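Local coordinates for protein acetylserotonin O-methyltransferase (Homo sapiens, PDB 4A6D) that catalyses the last step of melatonin synthesis, transferring a methyl group from S-adenosylmethionine to N-acetylserotonin, at residues A[31-36]-A[47-52]; A[98-103]-A[163-168]; A[113-118]-A[132-137]; A[213-218]-A[232-237]. All coordinates share one frame; numbering follows the deposited sequence.

Contact 1 of 4, residues A[31-36]-A[47-52]; sequences LGVFDL and AAVAAG
L36 N donates to G32 O at 3.1 Å, and this first-turn bond of helix 33-39 fixes the stem from which the L36 side chain reaches helix 46-53. Both helices belong to the dimerisation domain, whose helices and small hairpin (73-78 with 81-86) are consistent with the winged-helix fold of this methyltransferase family. G32 does double duty here: with its positive phi it closes the preceding helix in a Schellman motif, and it also sits at the N-cap of the next one. The side chains that meet are all apolar, and no hydrogen bond joins the two segments. L36 carries most of the contact. Its CG stands anti to the backbone N (chi1 -173°), which sends the forked end across to the other helix, where the two methyls split the work. CD1 lies on G52 CA at 3.8 Å, while CD2 packs against the backbone of V49, 3.8 Å from its CA. G52 has to be bare for this to work, since a CB there would run into L36 CD2. With a serine at the leucine position, a gap would probably open over G52 CA and the V49 backbone, leaving V33 and V49 as the side-chain contact between the two segments. Both valines also meet helix 57-69, V33 through L64 and V49 through T60, and L44 in the intervening loop touches both L36 and V49. The valine pair is a looser contact, methyl to methyl, with V33 CG2 4.4 Å from V49 CG1.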
# COMPACT_ATOMS: atom_id res chain seq x y z
N LEU A 31 -15.60 7.08 -2.47
CA LEU A 31 -17.03 6.76 -2.38
C LEU A 31 -17.86 7.75 -1.56
O LEU A 31 -19.09 7.76 -1.67
CB LEU A 31 -17.25 5.32 -1.92
CG LEU A 31 -16.92 4.25 -2.93
CD1 LEU A 31 -16.53 2.97 -2.23
CD2 LEU A 31 -18.10 4.00 -3.86
N GLY A 32 -17.19 8.60 -0.79
CA GLY A 32 -17.80 9.63 0.05
C GLY A 32 -18.48 9.13 1.32
O GLY A 32 -19.36 9.81 1.84
N VAL A 33 -18.04 7.95 1.83
CA VAL A 33 -18.56 7.29 3.04
C VAL A 33 -18.65 8.25 4.23
O VAL A 33 -19.71 8.37 4.85
CB VAL A 33 -17.74 6.01 3.38
CG1 VAL A 33 -18.09 5.45 4.75
CG2 VAL A 33 -17.90 4.94 2.31
N PHE A 34 -17.54 8.94 4.52
CA PHE A 34 -17.40 9.89 5.63
C PHE A 34 -18.31 11.11 5.51
O PHE A 34 -18.89 11.52 6.52
CB PHE A 34 -15.93 10.28 5.84
CG PHE A 34 -15.02 9.07 5.88
CD1 PHE A 34 -15.11 8.14 6.91
CD2 PHE A 34 -14.09 8.85 4.86
CE1 PHE A 34 -14.29 7.00 6.92
CE2 PHE A 34 -13.26 7.73 4.89
CZ PHE A 34 -13.37 6.81 5.91
N ASP A 35 -18.49 11.65 4.28
CA ASP A 35 -19.39 12.78 4.01
C ASP A 35 -20.85 12.40 4.27
O ASP A 35 -21.55 13.13 4.98
CB ASP A 35 -19.21 13.31 2.57
CG ASP A 35 -17.95 14.12 2.33
OD1 ASP A 35 -17.56 14.91 3.23
OD2 ASP A 35 -17.40 14.02 1.21
N LEU A 36 -21.29 11.24 3.73
CA LEU A 36 -22.64 10.69 3.89
C LEU A 36 -22.97 10.47 5.37
O LEU A 36 -24.10 10.74 5.78
CB LEU A 36 -22.75 9.36 3.13
CG LEU A 36 -24.14 8.72 3.06
CD1 LEU A 36 -24.97 9.35 1.95
CD2 LEU A 36 -24.04 7.23 2.83
N ALA A 47 -26.98 -1.14 4.42
CA ALA A 47 -27.95 -0.86 3.36
C ALA A 47 -28.16 0.63 3.11
O ALA A 47 -28.40 1.00 1.97
CB ALA A 47 -29.27 -1.54 3.66
N ALA A 48 -28.05 1.47 4.16
CA ALA A 48 -28.20 2.93 4.03
C ALA A 48 -26.93 3.57 3.45
O ALA A 48 -27.02 4.57 2.73
CB ALA A 48 -28.55 3.56 5.37
N VAL A 49 -25.75 2.99 3.78
CA VAL A 49 -24.45 3.46 3.27
C VAL A 49 -24.36 3.05 1.79
O VAL A 49 -24.21 3.91 0.94
CB VAL A 49 -23.23 2.99 4.10
CG1 VAL A 49 -21.92 3.42 3.46
CG2 VAL A 49 -23.31 3.50 5.54
N ALA A 50 -24.54 1.72 1.51
CA ALA A 50 -24.51 1.13 0.16
C ALA A 50 -25.39 1.89 -0.84
O ALA A 50 -24.97 2.10 -1.97
CB ALA A 50 -24.92 -0.33 0.21
N ALA A 51 -26.60 2.32 -0.39
CA ALA A 51 -27.54 3.09 -1.19
C ALA A 51 -27.04 4.53 -1.43
O ALA A 51 -27.15 5.02 -2.55
CB ALA A 51 -28.91 3.10 -0.52
N GLY A 52 -26.48 5.16 -0.39
CA GLY A 52 -25.97 6.53 -0.42
C GLY A 52 -24.70 6.74 -1.23
O GLY A 52 -24.48 7.83 -1.76

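Contact 2 of 4, residues A[98-103]-A[163-168]; sequences SPTSQC and VWSVNG. With SAM (S-adenosylmethionine), chain D.
T100 is turned (chi1 54°) so that its CG2 sits beside the backbone N and faces the start of helix 164-173, 3.5 Å from S165 O and 3.7 Å from V166 CG1. T100 belongs to the type I beta turn S98-S101, in the loop between helices 88-94 and 103-117, and the helix it meets is part of the Rossmann-like methyltransferase domain. Q102 bends at chi2 (-60°) and folds its amide back over the turn: NE2 donates to T100 O at 3.1 Å, arriving from well above that carbonyl's plane. The same nitrogen also bonds E162 O, just ahead of the helix, and lies 3.6 Å from V166 CG2. S165 CB is pressed against P99 O at 3.2 Å, while S165 OG bonds to E162 O; T100 OG1 is likewise engaged elsewhere, with D92 O. Y9 and L12 of the second subunit pack on V166 and Q102, so the dimer partner meets part of this junction. W164, on the far side of the same helical turn, binds the carboxylate of the cofactor: V163 CG1 lies over one ring face, and W164 NE1 gives SAM OXT a nearly straight hydrogen bond of 2.8 Å.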
# COMPACT_ATOMS: atom_id res chain seq x y z
N SER A 98 -14.85 19.82 6.88
CA SER A 98 -13.79 20.10 7.85
C SER A 98 -12.69 21.00 7.27
O SER A 98 -12.29 20.80 6.12
CB SER A 98 -13.16 18.81 8.37
OG SER A 98 -12.35 19.09 9.50
N PRO A 99 -12.20 22.01 8.03
CA PRO A 99 -11.12 22.86 7.50
C PRO A 99 -9.83 22.05 7.32
O PRO A 99 -9.11 22.27 6.33
CB PRO A 99 -10.98 23.95 8.57
CG PRO A 99 -12.24 23.88 9.38
CD PRO A 99 -12.58 22.43 9.39
N THR A 100 -9.59 21.06 8.20
CA THR A 100 -8.41 20.18 8.19
C THR A 100 -8.52 18.94 7.32
O THR A 100 -7.68 18.05 7.44
CB THR A 100 -7.90 19.90 9.61
OG1 THR A 100 -8.96 19.38 10.41
CG2 THR A 100 -7.31 21.15 10.26
N SER A 101 -9.52 18.91 6.42
CA SER A 101 -9.82 17.83 5.46
C SER A 101 -8.60 17.40 4.66
O SER A 101 -7.88 18.24 4.13
CB SER A 101 -10.92 18.27 4.50
OG SER A 101 -11.42 17.18 3.74
N GLN A 102 -8.36 16.08 4.55
CA GLN A 102 -7.22 15.54 3.81
C GLN A 102 -7.65 14.72 2.60
O GLN A 102 -6.80 14.17 1.90
CB GLN A 102 -6.23 14.81 4.74
CG GLN A 102 -5.60 15.70 5.83
CD GLN A 102 -4.79 16.87 5.30
OE1 GLN A 102 -3.85 16.72 4.49
NE2 GLN A 102 -5.12 18.07 5.76
N CYS A 103 -8.97 14.74 2.32
CA CYS A 103 -9.71 14.06 1.24
C CYS A 103 -9.07 14.06 -0.12
O CYS A 103 -8.85 12.98 -0.68
CB CYS A 103 -11.12 14.63 1.15
SG CYS A 103 -12.31 13.87 2.26
N VAL A 163 -2.54 20.15 3.17
CA VAL A 163 -1.55 20.05 4.25
C VAL A 163 -1.41 21.36 5.07
O VAL A 163 -1.22 21.31 6.30
CB VAL A 163 -0.19 19.46 3.81
CG1 VAL A 163 0.62 20.46 2.99
CG2 VAL A 163 0.60 18.94 5.03
N TRP A 164 -1.57 22.51 4.40
CA TRP A 164 -1.44 23.80 5.05
C TRP A 164 -2.51 24.12 6.10
O TRP A 164 -2.24 24.92 7.01
CB TRP A 164 -1.17 24.91 4.03
CG TRP A 164 -0.09 24.53 3.05
CD1 TRP A 164 -0.21 24.48 1.69
CD2 TRP A 164 1.24 24.06 3.36
NE1 TRP A 164 0.96 24.00 1.13
CE2 TRP A 164 1.87 23.76 2.13
CE3 TRP A 164 1.94 23.84 4.57
CZ2 TRP A 164 3.18 23.27 2.07
CZ3 TRP A 164 3.24 23.34 4.51
CH2 TRP A 164 3.85 23.06 3.27
N SER A 165 -3.66 23.44 6.05
CA SER A 165 -4.72 23.58 7.04
C SER A 165 -4.27 23.01 8.41
O SER A 165 -4.79 23.43 9.44
CB SER A 165 -5.99 22.87 6.57
OG SER A 165 -5.79 21.48 6.37
N VAL A 166 -3.28 22.09 8.39
CA VAL A 166 -2.70 21.47 9.59
C VAL A 166 -1.27 21.94 9.87
O VAL A 166 -0.93 22.16 11.02
CB VAL A 166 -2.78 19.92 9.59
CG1 VAL A 166 -3.98 19.44 10.37
CG2 VAL A 166 -2.79 19.34 8.19
N ASN A 167 -0.41 22.03 8.82
CA ASN A 167 1.01 22.37 8.93
C ASN A 167 1.36 23.86 8.70
O ASN A 167 2.48 24.27 9.02
CB ASN A 167 1.83 21.48 7.97
CG ASN A 167 3.22 21.09 8.45
OD1 ASN A 167 3.66 19.95 8.26
ND2 ASN A 167 3.97 22.02 9.06
N GLY A 168 0.42 24.63 8.13
CA GLY A 168 0.61 26.03 7.79
C GLY A 168 1.17 26.93 8.88
O GLY A 168 2.18 27.60 8.65
N SAM D . 3.70 25.73 -2.96
CA SAM D . 2.51 24.86 -3.09
C SAM D . 2.22 23.90 -1.92
O SAM D . 3.15 23.52 -1.25
OXT SAM D . 1.05 23.48 -1.63
CB SAM D . 2.63 24.16 -4.42
CG SAM D . 3.76 23.12 -4.47
SD SAM D . 3.68 22.29 -6.10
CE SAM D . 4.65 20.87 -5.77
C5' SAM D . 4.95 23.15 -7.08
C4' SAM D . 4.26 24.40 -7.64
O4' SAM D . 5.22 25.00 -8.48
C3' SAM D . 3.00 24.05 -8.52
O3' SAM D . 1.86 24.83 -8.13
C2' SAM D . 3.52 24.34 -9.97
O2' SAM D . 2.57 24.75 -10.95
C1' SAM D . 4.55 25.45 -9.69
N9 SAM D . 5.54 25.60 -10.77
C8 SAM D . 6.25 24.57 -11.40
N7 SAM D . 7.05 25.06 -12.29
C5 SAM D . 6.88 26.44 -12.36
C6 SAM D . 7.41 27.49 -13.12
N6 SAM D . 8.39 27.22 -14.02
N1 SAM D . 7.01 28.79 -12.87
C2 SAM D . 6.05 29.07 -11.98
N3 SAM D . 5.51 28.08 -11.25
C4 SAM D . 5.92 26.80 -11.36

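Contact 3 of 4, residues A[113-118]-A[132-137]; sequences SYRCWG and LETFGV
T134 CG2 fills the step between R115 and C116, 3.6 Å from R115 NE and 3.7 Å from C116 N. The side chains of R115 and T134 run antiparallel alongside one another, which brings R115 NH2 to 3.6 Å from T134 O; this approach is not a hydrogen bond. F135 lies alongside and touches both helix residues with its far end. Its CE2 is 3.6 Å from C116 SG, a sulfur-aromatic contact in which the sulfur approaches the ring obliquely, 4.9 Å from its centroid. F135 CE1 meets the methylene R115 CD at 4.0 Å, and the guanidinium is turned 70° from the ring, so the arginine gives the phenylalanine its aliphatic stem rather than a stacked charge. The cation-pi partner of this ring is R148. One step outward, T134 OG1 bonds back to Q130 O, one helical turn earlier, and this fixes the rotation that leaves CG2 facing R115 and C116. With C116 leaning on Q306, W117 NE1 bonded to N302 OD1 and Y114 stacked on Y114 of the second subunit, this join of helices 103-117 and 131-135 borders two substrate-binding residues, N302 and Q306, of the N-acetylserotonin site, while its first helix also takes part in the dimer interface.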
# COMPACT_ATOMS: atom_id res chain seq x y z
N SER A 113 -0.19 8.59 -7.54
CA SER A 113 0.99 8.05 -6.84
C SER A 113 0.98 6.53 -6.75
O SER A 113 2.01 5.90 -6.99
CB SER A 113 1.12 8.64 -5.44
OG SER A 113 0.82 10.03 -5.45
N TYR A 114 -0.18 5.95 -6.38
CA TYR A 114 -0.37 4.50 -6.24
C TYR A 114 -0.02 3.79 -7.53
O TYR A 114 0.73 2.81 -7.51
CB TYR A 114 -1.80 4.18 -5.77
CG TYR A 114 -2.05 2.72 -5.51
CD1 TYR A 114 -2.42 1.85 -6.54
CD2 TYR A 114 -1.94 2.20 -4.22
CE1 TYR A 114 -2.64 0.50 -6.30
CE2 TYR A 114 -2.19 0.84 -3.97
CZ TYR A 114 -2.52 -0.01 -5.01
OH TYR A 114 -2.77 -1.34 -4.77
N ARG A 115 -0.54 4.30 -8.66
CA ARG A 115 -0.27 3.78 -10.01
C ARG A 115 1.24 3.81 -10.27
O ARG A 115 1.84 2.75 -10.45
CB ARG A 115 -1.04 4.59 -11.06
CG ARG A 115 -2.41 4.02 -11.40
CD ARG A 115 -2.81 4.18 -12.86
NE ARG A 115 -1.90 3.53 -13.82
CZ ARG A 115 -1.87 2.22 -14.10
NH1 ARG A 115 -2.68 1.38 -13.48
NH2 ARG A 115 -1.01 1.75 -15.00
N CYS A 116 1.87 5.01 -10.17
CA CYS A 116 3.31 5.24 -10.33
C CYS A 116 4.16 4.25 -9.51
O CYS A 116 5.08 3.61 -10.05
CB CYS A 116 3.66 6.69 -10.00
SG CYS A 116 3.40 7.85 -11.36
N TRP A 117 3.80 4.06 -8.24
CA TRP A 117 4.50 3.17 -7.31
C TRP A 117 4.55 1.68 -7.69
O TRP A 117 5.42 0.96 -7.21
CB TRP A 117 4.08 3.44 -5.86
CG TRP A 117 4.85 4.56 -5.23
CD1 TRP A 117 4.72 5.90 -5.48
CD2 TRP A 117 5.90 4.44 -4.26
NE1 TRP A 117 5.55 6.62 -4.65
CE2 TRP A 117 6.32 5.74 -3.92
CE3 TRP A 117 6.53 3.33 -3.64
CZ2 TRP A 117 7.33 5.99 -2.98
CZ3 TRP A 117 7.53 3.58 -2.71
CH2 TRP A 117 7.92 4.90 -2.39
N GLY A 118 3.68 1.25 -8.60
CA GLY A 118 3.72 -0.10 -9.13
C GLY A 118 4.98 -0.30 -9.96
O GLY A 118 5.51 -1.41 -10.06
N LEU A 132 5.75 8.29 -18.30
CA LEU A 132 5.58 7.70 -19.62
C LEU A 132 5.22 6.21 -19.51
O LEU A 132 4.37 5.73 -20.28
CB LEU A 132 6.83 7.91 -20.50
CG LEU A 132 6.64 7.57 -21.99
CD1 LEU A 132 6.34 8.80 -22.82
CD2 LEU A 132 7.83 6.81 -22.55
N GLU A 133 5.84 5.48 -18.56
CA GLU A 133 5.60 4.03 -18.38
C GLU A 133 4.27 3.73 -17.70
O GLU A 133 3.76 2.63 -17.86
CB GLU A 133 6.76 3.36 -17.62
CG GLU A 133 8.12 3.50 -18.28
CD GLU A 133 8.99 4.69 -17.90
OE1 GLU A 133 8.48 5.84 -17.86
OE2 GLU A 133 10.21 4.49 -17.73
N THR A 134 3.72 4.69 -16.94
CA THR A 134 2.47 4.55 -16.19
C THR A 134 1.26 5.14 -16.90
O THR A 134 0.21 4.50 -16.93
CB THR A 134 2.58 5.19 -14.77
OG1 THR A 134 3.86 4.95 -14.21
CG2 THR A 134 1.51 4.71 -13.82
N PHE A 135 1.39 6.39 -17.39
CA PHE A 135 0.27 7.10 -18.00
C PHE A 135 0.33 7.29 -19.51
O PHE A 135 -0.65 7.76 -20.10
CB PHE A 135 0.05 8.45 -17.29
CG PHE A 135 -0.20 8.34 -15.80
CD1 PHE A 135 -1.44 7.93 -15.31
CD2 PHE A 135 0.79 8.68 -14.88
CE1 PHE A 135 -1.67 7.83 -13.94
CE2 PHE A 135 0.56 8.60 -13.51
CZ PHE A 135 -0.67 8.17 -13.04
N GLY A 136 1.47 6.95 -20.12
CA GLY A 136 1.71 7.13 -21.55
C GLY A 136 2.05 8.58 -21.91
O GLY A 136 2.40 8.88 -23.05
N VAL A 137 1.95 9.47 -20.91
CA VAL A 137 2.17 10.91 -21.00
C VAL A 137 3.67 11.31 -20.90
O VAL A 137 4.30 11.03 -19.87
CB VAL A 137 1.25 11.67 -19.98
CG1 VAL A 137 1.60 13.15 -19.90
CG2 VAL A 137 -0.23 11.48 -20.33

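Contact 4 of 4, residues A[213-218]-A[232-237]; sequences EVVWTA and FQEGDF. With SAM (S-adenosylmethionine), chain D.
V215 and A218 are the residues of helix 212-221 that meet strand 230-234, and the turn that carries V215 is tied at E213, whose carbonyl O takes both T217 N and T217 OG1, the latter at 2.8 Å. V214 faces the cofactor, with CG2 3.7 Å from SAM O2'. V215 then divides its two methyls: CG1 lies 4.0 Å from F232 CB, and CG2 rests on Q233 O (3.7 Å) and the CB of E234. A218, a turn later, sets its CB 4.0 Å from F232 CE1. Past the strand, the chain meets one edge and one face of the adenine. D236 OD1 accepts from SAM N6 at 2.6 Å, F237 N donates to SAM N1 at 2.9 Å, and the F237 ring lies over the base with one face covering it. Cutting this ring back to an alanine is likely to leave that adenine face without its stacking partner. Strand 205-210, helix 212-221 and strand 230-234 form a beta-alpha-beta crossover of the Rossmann-like sheet. Residues 213-218 run at 147° to residues 232-234 of an outermost strand, with axes 8.2 Å apart; helix 150-161 lies against T217, and strand 205-210 is the parallel neighbour of strand 230-234.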
# COMPACT_ATOMS: atom_id res chain seq x y z
N GLU A 213 -1.77 28.56 -16.26
CA GLU A 213 -2.83 27.57 -16.12
C GLU A 213 -3.28 27.40 -14.65
O GLU A 213 -4.47 27.17 -14.40
CB GLU A 213 -2.36 26.21 -16.70
CG GLU A 213 -1.93 26.28 -18.17
CD GLU A 213 -0.45 26.48 -18.46
OE1 GLU A 213 0.16 27.45 -17.93
OE2 GLU A 213 0.10 25.68 -19.25
N VAL A 214 -2.32 27.49 -13.70
CA VAL A 214 -2.59 27.36 -12.27
C VAL A 214 -3.28 28.63 -11.76
O VAL A 214 -4.30 28.54 -11.09
CB VAL A 214 -1.33 26.96 -11.45
CG1 VAL A 214 -1.54 27.14 -9.94
CG2 VAL A 214 -0.91 25.53 -11.77
N VAL A 215 -2.77 29.80 -12.13
CA VAL A 215 -3.31 31.10 -11.74
C VAL A 215 -4.80 31.25 -12.17
O VAL A 215 -5.63 31.65 -11.35
CB VAL A 215 -2.39 32.25 -12.23
CG1 VAL A 215 -3.02 33.63 -12.03
CG2 VAL A 215 -1.03 32.17 -11.53
N TRP A 216 -5.13 30.82 -13.42
CA TRP A 216 -6.47 30.87 -13.99
C TRP A 216 -7.40 29.97 -13.21
O TRP A 216 -8.44 30.43 -12.77
CB TRP A 216 -6.43 30.54 -15.50
CG TRP A 216 -7.75 30.63 -16.22
CD1 TRP A 216 -8.58 29.60 -16.53
CD2 TRP A 216 -8.33 31.81 -16.81
NE1 TRP A 216 -9.66 30.05 -17.26
CE2 TRP A 216 -9.54 31.41 -17.44
CE3 TRP A 216 -7.96 33.16 -16.88
CZ2 TRP A 216 -10.38 32.32 -18.11
CZ3 TRP A 216 -8.78 34.06 -17.56
CH2 TRP A 216 -9.98 33.64 -18.15
N THR A 217 -6.97 28.71 -12.96
CA THR A 217 -7.72 27.72 -12.17
C THR A 217 -7.94 28.21 -10.73
O THR A 217 -9.05 28.05 -10.20
CB THR A 217 -7.00 26.35 -12.22
OG1 THR A 217 -6.82 25.95 -13.57
CG2 THR A 217 -7.76 25.28 -11.48
N ALA A 218 -6.90 28.81 -10.11
CA ALA A 218 -6.96 29.35 -8.75
C ALA A 218 -8.05 30.43 -8.62
O ALA A 218 -8.85 30.37 -7.69
CB ALA A 218 -5.61 29.91 -8.33
N PHE A 232 -2.02 38.00 -7.53
CA PHE A 232 -1.58 36.89 -8.37
C PHE A 232 -0.77 37.41 -9.54
O PHE A 232 -1.16 38.40 -10.16
CB PHE A 232 -2.78 36.12 -8.90
CG PHE A 232 -3.30 35.07 -7.95
CD1 PHE A 232 -2.78 33.78 -7.96
CD2 PHE A 232 -4.28 35.37 -7.02
CE1 PHE A 232 -3.23 32.82 -7.06
CE2 PHE A 232 -4.74 34.41 -6.12
CZ PHE A 232 -4.21 33.15 -6.14
N GLN A 233 0.37 36.78 -9.81
CA GLN A 233 1.20 37.04 -10.99
C GLN A 233 1.39 35.66 -11.62
O GLN A 233 1.67 34.67 -10.94
CB GLN A 233 2.57 37.71 -10.71
CG GLN A 233 3.20 38.32 -12.00
CD GLN A 233 4.63 38.92 -11.95
OE1 GLN A 233 4.91 39.94 -11.25
NE2 GLN A 233 5.50 38.43 -12.86
N GLU A 234 1.19 35.60 -12.92
CA GLU A 234 1.40 34.39 -13.70
C GLU A 234 2.73 34.49 -14.44
O GLU A 234 3.15 35.59 -14.84
CB GLU A 234 0.22 34.11 -14.66
CG GLU A 234 -0.16 35.29 -15.54
CD GLU A 234 -1.24 34.96 -16.55
OE1 GLU A 234 -2.20 34.24 -16.20
OE2 GLU A 234 -1.14 35.46 -17.69
N GLY A 235 3.37 33.35 -14.61
CA GLY A 235 4.63 33.26 -15.32
C GLY A 235 5.45 32.02 -15.05
O GLY A 235 4.97 31.05 -14.44
N ASP A 236 6.70 32.05 -15.53
CA ASP A 236 7.65 30.96 -15.35
C ASP A 236 8.81 31.45 -14.46
O ASP A 236 9.61 32.28 -14.90
CB ASP A 236 8.15 30.48 -16.74
CG ASP A 236 9.27 29.45 -16.70
OD1 ASP A 236 9.58 28.92 -15.58
OD2 ASP A 236 9.81 29.14 -17.77
N PHE A 237 8.95 30.91 -13.25
CA PHE A 237 10.03 31.38 -12.36
C PHE A 237 11.48 31.14 -12.83
O PHE A 237 12.41 31.78 -12.32
CB PHE A 237 9.78 31.08 -10.88
CG PHE A 237 9.48 29.65 -10.48
CD1 PHE A 237 10.18 28.59 -11.04
CD2 PHE A 237 8.56 29.38 -9.48
CE1 PHE A 237 9.97 27.28 -10.61
CE2 PHE A 237 8.31 28.07 -9.08
CZ PHE A 237 9.00 27.02 -9.66
N SAM D . 3.70 25.73 -2.96
CA SAM D . 2.51 24.86 -3.09
C SAM D . 2.22 23.90 -1.92
O SAM D . 3.15 23.52 -1.25
OXT SAM D . 1.05 23.48 -1.63
CB SAM D . 2.63 24.16 -4.42
CG SAM D . 3.76 23.12 -4.47
SD SAM D . 3.68 22.29 -6.10
CE SAM D . 4.65 20.87 -5.77
C5' SAM D . 4.95 23.15 -7.08
C4' SAM D . 4.26 24.40 -7.64
O4' SAM D . 5.22 25.00 -8.48
C3' SAM D . 3.00 24.05 -8.52
O3' SAM D . 1.86 24.83 -8.13
C2' SAM D . 3.52 24.34 -9.97
O2' SAM D . 2.57 24.75 -10.95
C1' SAM D . 4.55 25.45 -9.69
N9 SAM D . 5.54 25.60 -10.77
C8 SAM D . 6.25 24.57 -11.40
N7 SAM D . 7.05 25.06 -12.29
C5 SAM D . 6.88 26.44 -12.36
C6 SAM D . 7.41 27.49 -13.12
N6 SAM D . 8.39 27.22 -14.02
N1 SAM D . 7.01 28.79 -12.87
C2 SAM D . 6.05 29.07 -11.98
N3 SAM D . 5.51 28.08 -11.25
C4 SAM D . 5.92 26.80 -11.36

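How the contacts relate
Contact 1 comes first along the chain, within the dimerisation domain about 26 Å from the centre of the chain. Contact 2 follows, its centre about 23 Å from that of contact 1, joining the loop before helix 103-117 to helix 164-173. Between its two segments in sequence come those of contact 3, on helices 103-117 and 131-135; both contacts touch the second subunit. Contact 4 is last, at the edge of the seven-stranded sheet, about 37 Å from contact 1 centre to centre. Contacts 2 and 4, centres about 22 Å apart, bind opposite ends of S-adenosylmethionine, the carboxylate and the adenine, while contact 3 lies beside substrate-binding residues. None touches another, yet together they span both domains.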